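Local coordinates for protein quercetin 2,3-dioxygenase (Escherichia coli, PDB 1TQ5) that cleaves the flavonol quercetin with molecular oxygen in vitro, as a metal-dependent dioxygenase of the pirin family built from two cupin domains, at residues I64-L69 against L112-I117; L18-T23 against N44-E49. All coordinates share one frame; numbering follows the deposited sequence.

Interaction 1 (I64-L69 against L112-I117)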
# COMPACT_ATOMS: atom_id res chain seq x y z
N ILE A 64 -7.81 -1.05 -5.91
CA ILE A 64 -7.55 -1.66 -4.61
C ILE A 64 -6.38 -2.62 -4.66
O ILE A 64 -6.44 -3.67 -5.31
CB ILE A 64 -8.78 -2.43 -4.09
CG1 ILE A 64 -10.03 -1.55 -4.18
CG2 ILE A 64 -8.55 -2.86 -2.65
CD1 ILE A 64 -9.95 -0.29 -3.36
N LEU A 65 -5.30 -2.27 -3.97
CA LEU A 65 -4.10 -3.10 -3.94
C LEU A 65 -3.91 -3.76 -2.58
O LEU A 65 -4.07 -3.12 -1.55
CB LEU A 65 -2.88 -2.24 -4.25
CG LEU A 65 -1.53 -2.90 -4.00
CD1 LEU A 65 -1.23 -3.91 -5.10
CD2 LEU A 65 -0.45 -1.83 -3.94
N THR A 66 -3.56 -5.04 -2.60
CA THR A 66 -3.31 -5.78 -1.36
C THR A 66 -1.88 -6.31 -1.32
O THR A 66 -1.38 -6.85 -2.31
CB THR A 66 -4.25 -7.00 -1.23
OG1 THR A 66 -5.61 -6.60 -1.39
CG2 THR A 66 -4.06 -7.66 0.13
N TYR A 67 -1.21 -6.14 -0.19
CA TYR A 67 0.14 -6.65 -0.00
C TYR A 67 0.13 -7.51 1.26
O TYR A 67 -0.09 -7.01 2.36
CB TYR A 67 1.15 -5.51 0.15
CG TYR A 67 2.58 -5.98 0.35
CD1 TYR A 67 3.05 -7.13 -0.28
CD2 TYR A 67 3.46 -5.25 1.15
CE1 TYR A 67 4.37 -7.56 -0.11
CE2 TYR A 67 4.79 -5.67 1.32
CZ TYR A 67 5.23 -6.83 0.69
OH TYR A 67 6.53 -7.25 0.84
N VAL A 68 0.32 -8.82 1.09
CA VAL A 68 0.31 -9.76 2.20
C VAL A 68 1.68 -9.85 2.86
O VAL A 68 2.68 -10.17 2.20
CB VAL A 68 -0.12 -11.17 1.74
CG1 VAL A 68 -0.24 -12.09 2.95
CG2 VAL A 68 -1.46 -11.08 1.00
N LEU A 69 1.72 -9.58 4.16
CA LEU A 69 2.95 -9.60 4.93
C LEU A 69 3.17 -10.93 5.66
O LEU A 69 4.30 -11.40 5.79
CB LEU A 69 2.93 -8.47 5.95
CG LEU A 69 2.72 -7.07 5.37
CD1 LEU A 69 2.57 -6.06 6.50
CD2 LEU A 69 3.90 -6.70 4.49
N LEU A 112 -3.64 -13.61 9.60
CA LEU A 112 -3.31 -12.96 8.34
C LEU A 112 -2.94 -11.50 8.61
O LEU A 112 -3.65 -10.80 9.33
CB LEU A 112 -4.49 -13.04 7.38
CG LEU A 112 -4.50 -12.13 6.14
CD1 LEU A 112 -3.36 -12.47 5.20
CD2 LEU A 112 -5.85 -12.29 5.43
N HIS A 113 -1.83 -11.06 8.04
CA HIS A 113 -1.39 -9.68 8.21
C HIS A 113 -1.19 -9.08 6.82
O HIS A 113 -0.37 -9.57 6.04
CB HIS A 113 -0.09 -9.63 9.00
CG HIS A 113 0.36 -8.24 9.33
ND1 HIS A 113 1.57 -7.98 9.95
CD2 HIS A 113 -0.23 -7.04 9.13
CE1 HIS A 113 1.70 -6.68 10.11
NE2 HIS A 113 0.63 -6.08 9.63
N LEU A 114 -1.92 -8.02 6.51
CA LEU A 114 -1.80 -7.40 5.20
C LEU A 114 -2.01 -5.89 5.18
O LEU A 114 -2.53 -5.30 6.13
CB LEU A 114 -2.77 -8.05 4.22
CG LEU A 114 -4.27 -7.96 4.55
CD1 LEU A 114 -4.74 -6.52 4.45
CD2 LEU A 114 -5.06 -8.82 3.59
N TYR A 115 -1.58 -5.28 4.08
CA TYR A 115 -1.78 -3.86 3.85
C TYR A 115 -2.87 -3.78 2.78
O TYR A 115 -2.81 -4.49 1.78
CB TYR A 115 -0.52 -3.19 3.29
CG TYR A 115 0.40 -2.60 4.33
CD1 TYR A 115 1.62 -3.20 4.64
CD2 TYR A 115 0.07 -1.41 4.99
CE1 TYR A 115 2.49 -2.63 5.58
CE2 TYR A 115 0.93 -0.84 5.93
CZ TYR A 115 2.14 -1.46 6.22
OH TYR A 115 3.00 -0.89 7.13
N GLN A 116 -3.87 -2.95 3.01
CA GLN A 116 -4.94 -2.75 2.04
C GLN A 116 -4.79 -1.31 1.56
O GLN A 116 -5.06 -0.37 2.30
CB GLN A 116 -6.31 -2.95 2.69
CG GLN A 116 -6.76 -4.39 2.74
CD GLN A 116 -7.05 -4.96 1.36
OE1 GLN A 116 -7.98 -4.55 0.67
NE2 GLN A 116 -6.23 -5.92 0.94
N ILE A 117 -4.35 -1.16 0.32
CA ILE A 117 -4.10 0.15 -0.28
C ILE A 117 -5.15 0.56 -1.32
O ILE A 117 -5.49 -0.23 -2.20
CB ILE A 117 -2.72 0.16 -0.97
CG1 ILE A 117 -1.66 -0.39 -0.01
CG2 ILE A 117 -2.38 1.56 -1.44
CD1 ILE A 117 -1.53 0.38 1.28
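Leu-65 and Ile-117, Tyr-67 and Tyr-115 face each other as hydrogen-bonded pairs between two antiparallel strands of the N-terminal cupin domain, 64-69 and 112-117, central neighbours in its large sheet. Backbone bonds form the frame. Leu-65 N reaches Ile-117 O at 2.7 Å, with its return bond from Ile-117 N to Leu-65 O; Tyr-67 and Tyr-115 exchange a second pair, and Leu-69 N adds a bond to His-113 O at 2.8 Å. In the non-hydrogen-bonded pair between them, the CA of Thr-66 makes a C-H...O contact with Tyr-115 O.

The face carrying Leu-65, Tyr-67, Tyr-115 and Ile-117 is largely apolar next to the backbone and polar at its far ends, where the Tyr-67 hydroxyl bonds to Glu-222 and the Tyr-115 hydroxyl to Gln-186, tying the strand pair to the C-terminal cupin domain. Leu-69 lies at one end of this face. Its CG stands anti to the carbonyl carbon (chi1 -56°) and CD1 extends on from it (chi2 174°), which brings this methyl against two rings: it lies 3.5 Å from Tyr-115 CD1 and makes a CH-pi contact over one face of His-113, 3.8 Å from the ring centroid. The polar partner of His-113 NE2 is Asp-45. Replacing Leu-69 with an alanine would probably open a gap between Tyr-115 and His-113 and leave that imidazole face without its methyl.

The opposite face, with Thr-66, Val-68, Leu-114 and Gln-116, approaches the metal site: the Gln-116 side chain comes within about 5 Å of a bound cadmium ion. Apolar packing here pairs Val-68 CG1 with Leu-112 CD1 at 3.9 Å, the two side chains crossing at about a right angle, and sets Thr-66 CG2 3.8 Å from Leu-114 CD2.

Interaction 2 (L18-T23 against N44-E49)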
# COMPACT_ATOMS: atom_id res chain seq x y z
N LEU A 18 -10.76 -8.60 13.32
CA LEU A 18 -9.96 -7.67 12.55
C LEU A 18 -9.40 -6.58 13.46
O LEU A 18 -10.12 -6.02 14.29
CB LEU A 18 -10.81 -7.00 11.46
CG LEU A 18 -10.14 -5.83 10.74
CD1 LEU A 18 -9.03 -6.34 9.84
CD2 LEU A 18 -11.18 -5.08 9.93
N ASP A 19 -8.11 -6.30 13.31
CA ASP A 19 -7.42 -5.26 14.06
C ASP A 19 -6.81 -4.39 12.96
O ASP A 19 -5.90 -4.84 12.25
CB ASP A 19 -6.32 -5.86 14.93
CG ASP A 19 -5.64 -4.83 15.80
OD1 ASP A 19 -6.29 -4.31 16.73
OD2 ASP A 19 -4.45 -4.52 15.54
N SER A 20 -7.29 -3.16 12.82
CA SER A 20 -6.82 -2.29 11.74
C SER A 20 -6.26 -0.92 12.14
O SER A 20 -6.84 -0.21 12.96
CB SER A 20 -7.99 -2.11 10.75
OG SER A 20 -7.62 -1.38 9.60
N TRP A 21 -5.12 -0.57 11.56
CA TRP A 21 -4.52 0.74 11.80
C TRP A 21 -4.69 1.53 10.50
O TRP A 21 -4.29 1.07 9.43
CB TRP A 21 -3.04 0.60 12.16
CG TRP A 21 -2.85 -0.09 13.47
CD1 TRP A 21 -2.91 -1.44 13.71
CD2 TRP A 21 -2.66 0.54 14.74
NE1 TRP A 21 -2.77 -1.68 15.05
CE2 TRP A 21 -2.61 -0.49 15.71
CE3 TRP A 21 -2.52 1.87 15.16
CZ2 TRP A 21 -2.44 -0.23 17.08
CZ3 TRP A 21 -2.35 2.13 16.52
CH2 TRP A 21 -2.31 1.08 17.46
N HIS A 22 -5.31 2.70 10.60
CA HIS A 22 -5.56 3.54 9.43
C HIS A 22 -4.58 4.68 9.29
O HIS A 22 -4.44 5.50 10.20
CB HIS A 22 -6.96 4.14 9.52
CG HIS A 22 -8.05 3.13 9.72
ND1 HIS A 22 -8.35 2.18 8.77
CD2 HIS A 22 -8.89 2.92 10.76
CE1 HIS A 22 -9.33 1.42 9.22
NE2 HIS A 22 -9.67 1.84 10.42
N THR A 23 -3.91 4.75 8.15
CA THR A 23 -2.96 5.82 7.93
C THR A 23 -3.70 7.13 7.62
O THR A 23 -3.24 8.20 8.02
CB THR A 23 -2.01 5.50 6.76
OG1 THR A 23 -1.15 4.42 7.14
CG2 THR A 23 -1.18 6.72 6.41
N ASN A 44 -4.42 0.74 5.01
CA ASN A 44 -4.87 0.07 6.20
C ASN A 44 -3.95 -1.11 6.49
O ASN A 44 -3.67 -1.93 5.61
CB ASN A 44 -6.32 -0.40 6.05
CG ASN A 44 -7.31 0.75 6.06
OD1 ASN A 44 -7.01 1.83 6.56
ND2 ASN A 44 -8.51 0.50 5.53
N ASP A 45 -3.47 -1.14 7.72
CA ASP A 45 -2.58 -2.19 8.20
C ASP A 45 -3.52 -3.14 8.94
O ASP A 45 -3.86 -2.90 10.09
CB ASP A 45 -1.58 -1.56 9.18
CG ASP A 45 -0.50 -2.52 9.62
OD1 ASP A 45 -0.79 -3.72 9.79
OD2 ASP A 45 0.65 -2.05 9.83
N ASP A 46 -3.94 -4.21 8.27
CA ASP A 46 -4.89 -5.16 8.86
C ASP A 46 -4.35 -6.51 9.31
O ASP A 46 -3.53 -7.13 8.64
CB ASP A 46 -6.05 -5.45 7.90
CG ASP A 46 -6.74 -4.19 7.40
OD1 ASP A 46 -6.79 -3.20 8.15
OD2 ASP A 46 -7.24 -4.20 6.25
N VAL A 47 -4.85 -6.97 10.44
CA VAL A 47 -4.49 -8.26 10.99
C VAL A 47 -5.81 -8.99 11.20
O VAL A 47 -6.67 -8.54 11.97
CB VAL A 47 -3.74 -8.12 12.33
CG1 VAL A 47 -3.64 -9.47 13.00
CG2 VAL A 47 -2.36 -7.54 12.08
N ILE A 48 -5.96 -10.10 10.49
CA ILE A 48 -7.18 -10.89 10.53
C ILE A 48 -7.02 -12.27 11.15
O ILE A 48 -6.09 -13.01 10.83
CB ILE A 48 -7.74 -11.05 9.10
CG1 ILE A 48 -8.03 -9.67 8.51
CG2 ILE A 48 -9.00 -11.92 9.11
CD1 ILE A 48 -8.52 -9.70 7.07
N GLU A 49 -7.97 -12.61 12.02
CA GLU A 49 -8.02 -13.88 12.73
C GLU A 49 -8.23 -15.06 11.78
O GLU A 49 -8.87 -14.93 10.74
CB GLU A 49 -9.17 -13.82 13.74
CG GLU A 49 -9.34 -15.01 14.65
CD GLU A 49 -10.69 -14.96 15.34
OE1 GLU A 49 -11.27 -13.86 15.40
OE2 GLU A 49 -11.17 -16.01 15.83
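An antiparallel ladder near one margin of the large sheet of the N-terminal cupin domain joins strand 18-22 to the end of strand 40-48. Two hydrogen-bonded pairs, Asp-19 with Val-47 and Trp-21 with Asp-45, carry four backbone bonds; the straightest runs from Asp-45 N to Trp-21 O at 2.9 Å, 175° at the hydrogen. Between and beyond them, C-H...O contacts such as Ser-20 CA to Asp-45 O (3.4 Å) fill the non-hydrogen-bonded positions.

Leu-18, Ser-20, His-22, Asn-44, Asp-46 and Ile-48 share one face. Here the Ser-20 hydroxyl donates to Asp-46 OD1 in a very short bond of 2.5 Å. Each group is turned to meet the other: OG stands anti to its own backbone N (chi1 -175°), and the Asp-46 carboxylate, anti to its carbonyl carbon (chi1 -53°), brings OD1 toward Ser-20 on the neighbouring strand. Beside this polar pair Leu-18 CD1 wedges in obliquely, 3.7 Å from both Asp-46 CB and Ile-48 CG1, while Phe-54 of strand 53-59 packs against the side chains of Leu-18 and Ile-48.

On the other face Asp-19, Trp-21, Asp-45 and Val-47 come together. Trp-21 CB meets Asp-45 CB at 4.0 Å, and the indole NE1 gives a weak bond to Asp-19 OD2 along its own strand. The indole also stacks with His-12. Asp-45 turns its carboxylate to partners beyond the two strands, a salt bridge between OD2 and Arg-10 NH1 and a hydrogen bond between OD1 and His-113 NE2.

Two buried carboxylates thus sit side by side in sequence but on different faces. Arg-10, outside both strands, would be expected to favour ionised Asp-45; Ser-20 gives Asp-46 OD1 a donor, at an uncertain exact length, which is likely to offset part of the cost of burial.

Interaction 2 precedes interaction 1 along the chain, and their centres lie 9 Å apart within one antiparallel sheet of the pirin N-terminal cupin domain. Strands 40-48 and 112-119 are neighbours there, so the four strands run in the order 18-22, 40-48, 112-119, 63-70. The two ladders meet at this central seam, where Leu-112 O lies 2.7 Å from Ile-48 N and His-113 NE2 lies 2.8 Å from Asp-45 OD1, both probable hydrogen bonds. Gln-116 CG also packs on Asp-46 OD2. The ladders are thus consecutive parts of one continuous sheet, whose Gln-116 face approaches the metal and whose Tyr-67 and Tyr-115 face meets the second cupin domain.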